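Local coordinates for putative uncharacterized protein PH0350 (Pyrococcus horikoshii, PDB 3QJL) that binds CRISPR-derived RNA as a Cas6-family RAMP protein of prokaryotic antiviral immunity with a ferredoxin-like fold, though whether it cleaves RNA is uncertain, at residues T140-G145 with R149-Y154; T195-G200 with L234-V239; R183-E188 with E217-F222. One frame throughout, in Å; residues are numbered along the deposited sequence.

Contact 1: T140-G145 with R149-Y154; sequences TVKFEG and RHWDLY. With nucleotides of chain D.
The ring of Trp151 is held between a lysine of the partner strand and a base of the bound RNA. The lysine is Lys142. The base is A10 of chain D. The two segments are the arms of a beta hairpin, strands 138-143 and 148-153, which stands out from the Cas6 body. Thr140 and Trp151 form an antiparallel hydrogen-bonded pair, with Thr140 N 2.8 Å from Trp151 O. Lys142 and Arg149 form the next hydrogen-bonded pair. These four side chains lie on one face of the hairpin, and Trp151, on that face, meets the RNA.

Lys142 and Trp151 run side by side. The lysine chain is extended to CD, then bends at chi3 (73°) and again at chi4, which brings first CE and then NZ over the indole. Lys142 CE makes a CH-pi contact 3.8 Å from the centroid of the six-membered ring of Trp151. NZ makes a longer cation-pi contact with the same ring, at 4.7 Å from its centroid. The adenine of A10 lies over the opposite face of the indole. Its Watson-Crick edge is read by the backbone of Asp152: Asp152 N donates to A10 N1 at 2.8 Å, and A10 N6 donates to Asp152 O at 3.2 Å. The first bond is almost straight, 176° at the hydrogen.

Glu144 comes back across the hairpin toward Arg149, the carboxylate and guanidinium planes 87° apart. Lys142 joins this charge network through a long ion pair with Glu144. The salt bridge itself runs from Glu144 OE2 to Arg149 NH1, at 3.1 Å.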
# COMPACT_ATOMS: atom_id res chain seq x y z
N THR A 140 5.02 -0.38 22.71
CA THR A 140 6.10 -0.37 23.67
C THR A 140 5.98 0.94 24.42
O THR A 140 5.22 1.83 24.02
CB THR A 140 7.47 -0.46 22.97
OG1 THR A 140 8.49 -0.74 23.94
CG2 THR A 140 7.80 0.83 22.26
N VAL A 141 6.70 1.06 25.53
CA VAL A 141 6.81 2.32 26.25
C VAL A 141 8.12 3.04 25.95
O VAL A 141 9.19 2.42 25.88
CB VAL A 141 6.70 2.10 27.77
CG1 VAL A 141 7.52 3.14 28.52
CG2 VAL A 141 5.24 2.15 28.20
N LYS A 142 8.05 4.35 25.76
CA LYS A 142 9.26 5.13 25.53
C LYS A 142 9.20 6.45 26.28
O LYS A 142 8.14 7.08 26.36
CB LYS A 142 9.45 5.38 24.03
CG LYS A 142 10.73 6.13 23.68
CD LYS A 142 10.90 6.30 22.17
CE LYS A 142 9.93 7.33 21.61
NZ LYS A 142 10.22 8.71 22.12
N PHE A 143 10.33 6.87 26.87
CA PHE A 143 10.39 8.19 27.48
C PHE A 143 10.39 9.19 26.34
O PHE A 143 11.30 9.19 25.49
CB PHE A 143 11.65 8.38 28.32
CG PHE A 143 11.87 7.32 29.36
CD1 PHE A 143 11.22 7.39 30.59
CD2 PHE A 143 12.74 6.27 29.13
CE1 PHE A 143 11.43 6.41 31.55
CE2 PHE A 143 12.95 5.29 30.08
CZ PHE A 143 12.29 5.36 31.30
N GLU A 144 9.39 10.06 26.32
CA GLU A 144 9.34 11.17 25.38
C GLU A 144 8.94 12.39 26.20
O GLU A 144 7.84 12.44 26.75
CB GLU A 144 8.33 10.88 24.26
CG GLU A 144 8.46 11.76 23.03
CD GLU A 144 7.28 11.59 22.08
OE1 GLU A 144 6.74 10.46 22.01
OE2 GLU A 144 6.89 12.58 21.43
N GLY A 145 9.83 13.37 26.29
CA GLY A 145 9.68 14.41 27.29
C GLY A 145 9.79 13.77 28.67
O GLY A 145 10.73 13.01 28.93
N ARG A 149 4.90 7.54 27.73
CA ARG A 149 3.80 7.39 26.80
C ARG A 149 3.97 6.14 25.96
O ARG A 149 4.99 5.44 26.06
CB ARG A 149 3.68 8.65 25.92
CG ARG A 149 5.01 9.14 25.38
CD ARG A 149 4.85 10.45 24.60
NE ARG A 149 4.59 11.61 25.46
CZ ARG A 149 5.20 12.79 25.35
NH1 ARG A 149 6.12 12.98 24.40
NH2 ARG A 149 4.91 13.79 26.17
N HIS A 150 2.98 5.86 25.12
CA HIS A 150 2.98 4.66 24.31
C HIS A 150 3.68 4.90 22.98
O HIS A 150 3.33 5.82 22.24
CB HIS A 150 1.55 4.20 24.05
CG HIS A 150 0.82 3.77 25.28
ND1 HIS A 150 0.98 2.53 25.86
CD2 HIS A 150 -0.09 4.43 26.05
CE1 HIS A 150 0.21 2.44 26.92
NE2 HIS A 150 -0.45 3.57 27.06
N TRP A 151 4.67 4.07 22.67
CA TRP A 151 5.26 4.12 21.34
C TRP A 151 4.85 2.90 20.53
O TRP A 151 5.04 1.77 20.97
CB TRP A 151 6.78 4.25 21.41
CG TRP A 151 7.32 4.72 20.11
CD1 TRP A 151 7.96 3.97 19.16
CD2 TRP A 151 7.23 6.04 19.58
NE1 TRP A 151 8.28 4.76 18.08
CE2 TRP A 151 7.85 6.03 18.32
CE3 TRP A 151 6.71 7.24 20.07
CZ2 TRP A 151 7.95 7.18 17.53
CZ3 TRP A 151 6.80 8.37 19.28
CH2 TRP A 151 7.41 8.33 18.03
N ASP A 152 4.31 3.12 19.33
CA ASP A 152 3.88 2.03 18.47
C ASP A 152 5.00 1.48 17.60
O ASP A 152 5.85 2.22 17.11
CB ASP A 152 2.68 2.46 17.63
CG ASP A 152 1.50 2.88 18.48
OD1 ASP A 152 1.34 2.33 19.60
OD2 ASP A 152 0.73 3.76 18.03
N LEU A 153 5.01 0.17 17.39
CA LEU A 153 6.09 -0.46 16.66
C LEU A 153 5.57 -1.00 15.35
O LEU A 153 4.38 -1.28 15.21
CB LEU A 153 6.69 -1.60 17.47
CG LEU A 153 7.38 -1.25 18.78
CD1 LEU A 153 7.96 -2.50 19.42
CD2 LEU A 153 8.47 -0.21 18.50
N TYR A 154 6.49 -1.13 14.39
CA TYR A 154 6.24 -1.81 13.13
C TYR A 154 7.33 -2.85 12.95
O TYR A 154 8.35 -2.82 13.63
CB TYR A 154 6.30 -0.85 11.96
CG TYR A 154 5.47 0.41 12.06
CD1 TYR A 154 4.13 0.41 11.71
CD2 TYR A 154 6.06 1.61 12.42
CE1 TYR A 154 3.39 1.57 11.76
CE2 TYR A 154 5.32 2.78 12.47
CZ TYR A 154 3.99 2.75 12.14
OH TYR A 154 3.27 3.92 12.18
P A D 10 2.96 13.60 13.56
OP1 A D 10 2.25 14.90 13.61
OP2 A D 10 4.23 13.49 12.80
O5' A D 10 3.18 13.04 15.04
C5' A D 10 2.18 13.20 16.05
C4' A D 10 2.69 12.76 17.40
O4' A D 10 2.72 11.30 17.46
C3' A D 10 4.11 13.22 17.75
O3' A D 10 4.22 13.41 19.16
C2' A D 10 4.94 12.01 17.36
O2' A D 10 6.21 11.95 17.97
C1' A D 10 4.02 10.88 17.82
N9 A D 10 4.30 9.58 17.20
C8 A D 10 4.89 9.35 15.99
N7 A D 10 5.07 8.09 15.71
C5 A D 10 4.57 7.44 16.83
C6 A D 10 4.48 6.08 17.14
N6 A D 10 4.90 5.14 16.30
N1 A D 10 3.93 5.75 18.34
C2 A D 10 3.52 6.73 19.15
N3 A D 10 3.56 8.05 18.96
C4 A D 10 4.11 8.35 17.77
P A D 12 -2.12 17.51 21.97
OP1 A D 12 -2.54 18.28 20.77
OP2 A D 12 -0.90 17.93 22.71
O5' A D 12 -3.35 17.38 22.98
C5' A D 12 -3.18 17.51 24.39
C4' A D 12 -3.82 16.36 25.14
O4' A D 12 -3.16 15.14 24.76
C3' A D 12 -3.73 16.44 26.65
O3' A D 12 -4.82 15.74 27.24
C2' A D 12 -2.42 15.71 26.95
O2' A D 12 -2.37 15.11 28.23
C1' A D 12 -2.36 14.66 25.83
N9 A D 12 -1.01 14.47 25.29
C8 A D 12 -0.11 15.48 25.04
N7 A D 12 1.03 15.07 24.54
C5 A D 12 0.87 13.70 24.45
C6 A D 12 1.73 12.69 24.00
N6 A D 12 2.96 12.94 23.54
N1 A D 12 1.29 11.41 24.02
C2 A D 12 0.05 11.18 24.49
N3 A D 12 -0.86 12.05 24.94
C4 A D 12 -0.38 13.31 24.90

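Contact 2: T195-G200 with L234-V239; sequences TRLMVG and LGFGMV. With nucleotides of chain D.
Leu197 and Phe236 meet because each turns its CG away from its own carbonyl carbon, chi1 -63° and -68°. The two side chains then slide past each other in opposite directions, and Leu197 CD1 comes to the CE1 and CZ side of the ring. Val199 adds a second apolar touch. Its CG1 sits at the edge of the Phe236 ring, 4.0 Å from CZ. Val199 CG2 also comes near Leu234 CD2, at 4.4 Å.

The contact joins strand 192-197 and the residues that follow it to the glycine-containing loop before strand 239-242, in the C-terminal half of the Cas6 fold. The backbones stay well apart, so side chains alone bridge the segments. Ile204 of the neighbouring strand 204-215 packs on both Val199 and Phe236.

U8 of chain D pairs along the main chain of Arg196, whose side chain starts away from the loop. Arg196 N donates to U8 O4 at 2.9 Å, and U8 N3 donates to Arg196 O, also at 2.9 Å. Thr195 OG1 gives U8 O4 a second donor, at 3.1 Å. The Arg196 chain bends at chi3 (53°), which turns its guanidinium back to the same base. Arg196 NH2 bonds to U8 O2 at 2.7 Å, with a weak bond from NE to that oxygen. A9 O4' lies over one face of the group.

The strand therefore has two chemistries. Apolar side chains tie it to the loop, while its polar groups match both carbonyl oxygens and the imide N-H of the uracil.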
# COMPACT_ATOMS: atom_id res chain seq x y z
N THR A 195 -0.50 2.54 9.28
CA THR A 195 -1.78 3.23 9.30
C THR A 195 -1.92 3.88 10.67
O THR A 195 -1.36 3.39 11.65
CB THR A 195 -2.92 2.22 9.02
OG1 THR A 195 -4.10 2.90 8.60
CG2 THR A 195 -3.20 1.39 10.26
N ARG A 196 -2.62 5.01 10.72
CA ARG A 196 -2.88 5.67 12.00
C ARG A 196 -4.38 5.74 12.22
O ARG A 196 -5.11 6.29 11.40
CB ARG A 196 -2.30 7.10 12.05
CG ARG A 196 -2.37 7.72 13.46
CD ARG A 196 -2.20 9.23 13.47
NE ARG A 196 -3.11 9.89 12.55
CZ ARG A 196 -3.46 11.17 12.63
NH1 ARG A 196 -2.97 11.92 13.59
NH2 ARG A 196 -4.30 11.71 11.75
N LEU A 197 -4.85 5.18 13.33
CA LEU A 197 -6.28 5.21 13.63
C LEU A 197 -6.58 5.98 14.91
O LEU A 197 -5.85 5.87 15.90
CB LEU A 197 -6.85 3.80 13.73
CG LEU A 197 -6.75 3.05 12.40
CD1 LEU A 197 -6.83 1.58 12.65
CD2 LEU A 197 -7.82 3.52 11.43
N MET A 198 -7.63 6.77 14.85
CA MET A 198 -8.08 7.46 16.04
C MET A 198 -9.15 6.60 16.68
O MET A 198 -10.23 6.43 16.12
CB MET A 198 -8.67 8.82 15.67
CG MET A 198 -9.11 9.64 16.88
SD MET A 198 -9.49 11.35 16.47
CE MET A 198 -10.65 11.13 15.11
N VAL A 199 -8.84 6.02 17.84
CA VAL A 199 -9.82 5.25 18.59
C VAL A 199 -10.16 6.02 19.85
O VAL A 199 -9.32 6.22 20.73
CB VAL A 199 -9.37 3.78 18.88
CG1 VAL A 199 -8.21 3.37 17.99
CG2 VAL A 199 -9.03 3.57 20.35
N GLY A 200 -11.40 6.49 19.92
CA GLY A 200 -11.80 7.36 21.00
C GLY A 200 -11.06 8.67 20.94
O GLY A 200 -11.03 9.35 19.92
N LEU A 234 -10.48 -4.33 20.01
CA LEU A 234 -10.88 -3.03 19.49
C LEU A 234 -11.01 -3.01 17.97
O LEU A 234 -11.24 -1.95 17.39
CB LEU A 234 -9.90 -1.94 19.92
CG LEU A 234 -10.32 -0.94 20.99
CD1 LEU A 234 -11.43 -1.50 21.85
CD2 LEU A 234 -9.12 -0.59 21.84
N GLY A 235 -10.85 -4.17 17.33
CA GLY A 235 -10.83 -4.23 15.88
C GLY A 235 -9.46 -4.26 15.20
O GLY A 235 -9.33 -3.86 14.03
N PHE A 236 -8.44 -4.71 15.93
CA PHE A 236 -7.09 -4.82 15.40
C PHE A 236 -6.62 -6.27 15.38
O PHE A 236 -7.01 -7.07 16.22
CB PHE A 236 -6.10 -4.02 16.26
CG PHE A 236 -6.28 -2.53 16.19
CD1 PHE A 236 -5.83 -1.81 15.08
CD2 PHE A 236 -6.86 -1.83 17.24
CE1 PHE A 236 -5.98 -0.44 15.02
CE2 PHE A 236 -7.01 -0.45 17.18
CZ PHE A 236 -6.58 0.25 16.07
N GLY A 237 -5.76 -6.59 14.42
CA GLY A 237 -4.99 -7.82 14.48
C GLY A 237 -5.57 -8.98 13.71
O GLY A 237 -4.92 -10.02 13.56
N MET A 238 -6.79 -8.85 13.21
CA MET A 238 -7.36 -9.98 12.48
C MET A 238 -6.60 -10.24 11.18
O MET A 238 -6.35 -9.34 10.39
CB MET A 238 -8.84 -9.74 12.20
CG MET A 238 -9.56 -10.93 11.60
SD MET A 238 -11.34 -10.66 11.75
CE MET A 238 -11.96 -12.02 10.78
N VAL A 239 -6.22 -11.49 10.97
CA VAL A 239 -5.62 -11.86 9.70
C VAL A 239 -6.49 -12.88 8.98
O VAL A 239 -7.51 -13.32 9.49
CB VAL A 239 -4.20 -12.44 9.89
CG1 VAL A 239 -3.37 -11.48 10.69
CG2 VAL A 239 -4.26 -13.78 10.58
P U D 8 -2.25 10.96 3.34
OP1 U D 8 -1.57 12.00 2.53
OP2 U D 8 -1.63 9.62 3.46
O5' U D 8 -2.56 11.52 4.78
C5' U D 8 -3.26 12.73 4.96
C4' U D 8 -3.79 12.84 6.36
O4' U D 8 -4.73 11.77 6.60
C3' U D 8 -2.75 12.71 7.46
O3' U D 8 -2.14 13.96 7.75
C2' U D 8 -3.56 12.16 8.63
O2' U D 8 -4.18 13.21 9.35
C1' U D 8 -4.64 11.34 7.93
N1 U D 8 -4.36 9.88 7.94
C2 U D 8 -4.62 9.20 9.11
O2 U D 8 -5.05 9.77 10.10
N3 U D 8 -4.35 7.86 9.10
C4 U D 8 -3.88 7.12 8.04
O4 U D 8 -3.69 5.91 8.18
C5 U D 8 -3.64 7.88 6.86
C6 U D 8 -3.89 9.20 6.84
P A D 9 -0.54 14.09 7.96
OP1 A D 9 -0.28 15.50 8.32
OP2 A D 9 0.11 13.52 6.74
O5' A D 9 -0.26 13.16 9.21
C5' A D 9 -0.74 13.52 10.51
C4' A D 9 -0.09 12.69 11.58
O4' A D 9 -0.48 11.30 11.38
C3' A D 9 1.43 12.72 11.58
O3' A D 9 1.93 12.53 12.91
C2' A D 9 1.79 11.51 10.72
O2' A D 9 3.06 10.95 10.97
C1' A D 9 0.65 10.52 11.04
N9 A D 9 0.29 9.67 9.90
C8 A D 9 -0.15 10.14 8.68
N7 A D 9 -0.36 9.22 7.78
C5 A D 9 -0.01 8.05 8.44
C6 A D 9 -0.02 6.72 8.01
N6 A D 9 -0.40 6.34 6.79
N1 A D 9 0.38 5.79 8.90
C2 A D 9 0.76 6.19 10.13
N3 A D 9 0.80 7.41 10.65
C4 A D 9 0.40 8.31 9.74
P G D 11 3.83 14.81 19.84
OP1 G D 11 4.31 15.89 18.93
OP2 G D 11 4.33 14.78 21.23
O5' G D 11 2.23 14.77 19.84
C5' G D 11 1.45 15.96 19.88
C4' G D 11 -0.03 15.67 19.99
O4' G D 11 -0.34 14.45 19.25
C3' G D 11 -0.57 15.45 21.40
O3' G D 11 -1.89 15.99 21.50
C2' G D 11 -0.64 13.93 21.52
O2' G D 11 -1.58 13.46 22.46
C1' G D 11 -1.00 13.52 20.09
N9 G D 11 -0.55 12.17 19.73
C8 G D 11 0.04 11.19 20.52
N7 G D 11 0.31 10.10 19.86
C5 G D 11 -0.11 10.38 18.57
C6 G D 11 -0.07 9.58 17.40
O6 G D 11 0.36 8.43 17.27
N1 G D 11 -0.61 10.26 16.32
C2 G D 11 -1.11 11.55 16.38
N2 G D 11 -1.58 12.04 15.23
N3 G D 11 -1.16 12.31 17.45
C4 G D 11 -0.64 11.65 18.49

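Contact 3: R183-E188 with E217-F222; sequences RDFTIE and EEIARF
This contact packs the first turn of helix 217-226 against the start of strand 185-189, beside strand 204-215 in the C-terminal sheet of the Cas6 fold. Ile219 of the helix meets Phe185 of the strand. Their side chains cross at about a right angle. Ile219 CG2 lies 3.7 Å from Phe185 CE1, and Ile219 CD1 lies 3.8 Å from Phe185 CD1, so both branches of the isoleucine meet the CD1 and CE1 atoms of the ring. Phe185 has its CG between the backbone N and the carbonyl carbon (chi1 75°), and this sets the ring toward the helix.

Ile219 CD1 also reaches the main chain just before the strand, 3.9 Å from Arg183 CA. The arginine side chain starts away from the helix.

Tyr213 of strand 204-215 packs on Ile219 as well, and its ring is nearly parallel to that of Phe185. Met161 of helix 160-176 touches Phe185 too. At the helix start, Ser216 OG accepts a hydrogen bond from Ile219 N.

Phe185 and Ile219 are buried and meet through carbon atoms alone. The two side chains thus join helix and strand by apolar packing, while their main chains make polar bonds elsewhere.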
# COMPACT_ATOMS: atom_id res chain seq x y z
N ARG A 183 6.78 -21.84 22.23
CA ARG A 183 6.69 -20.38 22.20
C ARG A 183 7.58 -19.66 21.17
O ARG A 183 7.66 -18.44 21.17
CB ARG A 183 6.92 -19.80 23.60
CG ARG A 183 7.61 -20.76 24.54
CD ARG A 183 7.25 -20.45 25.97
NE ARG A 183 6.95 -21.66 26.74
CZ ARG A 183 7.81 -22.25 27.57
NH1 ARG A 183 9.02 -21.73 27.75
NH2 ARG A 183 7.45 -23.35 28.22
N ASP A 184 8.27 -20.41 20.32
CA ASP A 184 9.12 -19.77 19.33
C ASP A 184 8.40 -19.57 18.00
O ASP A 184 7.80 -20.50 17.47
CB ASP A 184 10.41 -20.57 19.11
CG ASP A 184 11.25 -20.69 20.38
OD1 ASP A 184 11.29 -19.71 21.16
OD2 ASP A 184 11.87 -21.75 20.58
N PHE A 185 8.46 -18.35 17.48
CA PHE A 185 7.99 -18.08 16.13
C PHE A 185 8.59 -16.80 15.54
O PHE A 185 9.06 -15.93 16.26
CB PHE A 185 6.47 -18.01 16.09
CG PHE A 185 5.90 -16.75 16.67
CD1 PHE A 185 5.55 -16.69 18.00
CD2 PHE A 185 5.69 -15.65 15.87
CE1 PHE A 185 5.01 -15.53 18.53
CE2 PHE A 185 5.15 -14.48 16.40
CZ PHE A 185 4.80 -14.43 17.73
N THR A 186 8.57 -16.71 14.21
CA THR A 186 9.01 -15.50 13.53
C THR A 186 7.96 -15.11 12.52
O THR A 186 7.17 -15.95 12.10
CB THR A 186 10.31 -15.73 12.74
OG1 THR A 186 10.16 -16.86 11.88
CG2 THR A 186 11.49 -15.95 13.67
N ILE A 187 7.97 -13.85 12.11
CA ILE A 187 7.21 -13.44 10.95
C ILE A 187 8.14 -12.68 10.01
O ILE A 187 8.98 -11.92 10.46
CB ILE A 187 6.02 -12.54 11.32
CG1 ILE A 187 6.48 -11.10 11.48
CG2 ILE A 187 5.33 -13.03 12.59
CD1 ILE A 187 5.34 -10.14 11.68
N GLU A 188 8.01 -12.89 8.71
CA GLU A 188 8.72 -12.01 7.79
C GLU A 188 7.78 -11.26 6.86
O GLU A 188 6.95 -11.87 6.17
CB GLU A 188 9.88 -12.70 7.05
CG GLU A 188 9.49 -13.55 5.87
CD GLU A 188 10.71 -13.95 5.05
OE1 GLU A 188 11.69 -13.16 5.03
OE2 GLU A 188 10.69 -15.05 4.46
N GLU A 217 2.94 -23.87 16.30
CA GLU A 217 1.68 -24.18 15.65
C GLU A 217 0.45 -23.79 16.50
O GLU A 217 -0.62 -23.54 15.96
CB GLU A 217 1.62 -25.65 15.24
CG GLU A 217 2.82 -26.11 14.42
CD GLU A 217 2.58 -27.43 13.68
OE1 GLU A 217 1.72 -28.23 14.13
OE2 GLU A 217 3.25 -27.66 12.64
N GLU A 218 0.62 -23.72 17.81
CA GLU A 218 -0.45 -23.24 18.69
C GLU A 218 -0.61 -21.72 18.71
O GLU A 218 -1.74 -21.22 18.76
CB GLU A 218 -0.26 -23.75 20.11
CG GLU A 218 1.04 -24.48 20.31
CD GLU A 218 1.18 -25.01 21.73
OE1 GLU A 218 0.15 -25.15 22.43
OE2 GLU A 218 2.34 -25.27 22.13
N ILE A 219 0.50 -20.98 18.68
CA ILE A 219 0.42 -19.52 18.64
C ILE A 219 -0.19 -19.09 17.31
O ILE A 219 -0.99 -18.15 17.27
CB ILE A 219 1.80 -18.85 18.87
CG1 ILE A 219 2.21 -19.01 20.33
CG2 ILE A 219 1.76 -17.36 18.51
CD1 ILE A 219 3.64 -18.64 20.61
N ALA A 220 0.16 -19.80 16.23
CA ALA A 220 -0.46 -19.56 14.92
C ALA A 220 -1.98 -19.72 14.98
O ALA A 220 -2.72 -18.85 14.51
CB ALA A 220 0.14 -20.48 13.86
N ARG A 221 -2.46 -20.83 15.55
CA ARG A 221 -3.89 -21.00 15.72
C ARG A 221 -4.43 -19.84 16.54
O ARG A 221 -5.46 -19.24 16.20
CB ARG A 221 -4.24 -22.35 16.38
CG ARG A 221 -4.54 -23.47 15.38
CD ARG A 221 -4.65 -24.87 16.03
NE ARG A 221 -5.72 -24.97 17.04
CZ ARG A 221 -6.93 -25.49 16.84
NH1 ARG A 221 -7.28 -25.96 15.64
NH2 ARG A 221 -7.82 -25.55 17.84
N PHE A 222 -3.72 -19.49 17.61
CA PHE A 222 -4.18 -18.43 18.49
C PHE A 222 -4.35 -17.09 17.79
O PHE A 222 -5.36 -16.42 17.95
CB PHE A 222 -3.27 -18.26 19.71
CG PHE A 222 -3.80 -17.27 20.70
CD1 PHE A 222 -4.83 -17.62 21.56
CD2 PHE A 222 -3.31 -15.99 20.74
CE1 PHE A 222 -5.34 -16.71 22.45
CE2 PHE A 222 -3.82 -15.07 21.63
CZ PHE A 222 -4.83 -15.44 22.50

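All three contacts lie in the C-terminal half of the Cas6 chain. Contact 1 comes first along the chain and closes before the others open. Contacts 2 and 3 alternate their segments, in the order 183-188, 195-200, 217-222 and 234-239. Strands 185-189 and 192-197 follow each other and both pair with strand 204-215, so contacts 2 and 3 share a sheet. Their centres are about 21 Å apart. Contact 1 sits on a separate two-stranded hairpin, about 17 Å from contact 2 and about 25 Å from contact 3, centre to centre. Contacts 1 and 2 both bind chain D: U8 and A9 lie at contact 2, and A10 at contact 1. Contact 3 is about 7 Å from RNA at its nearest atom.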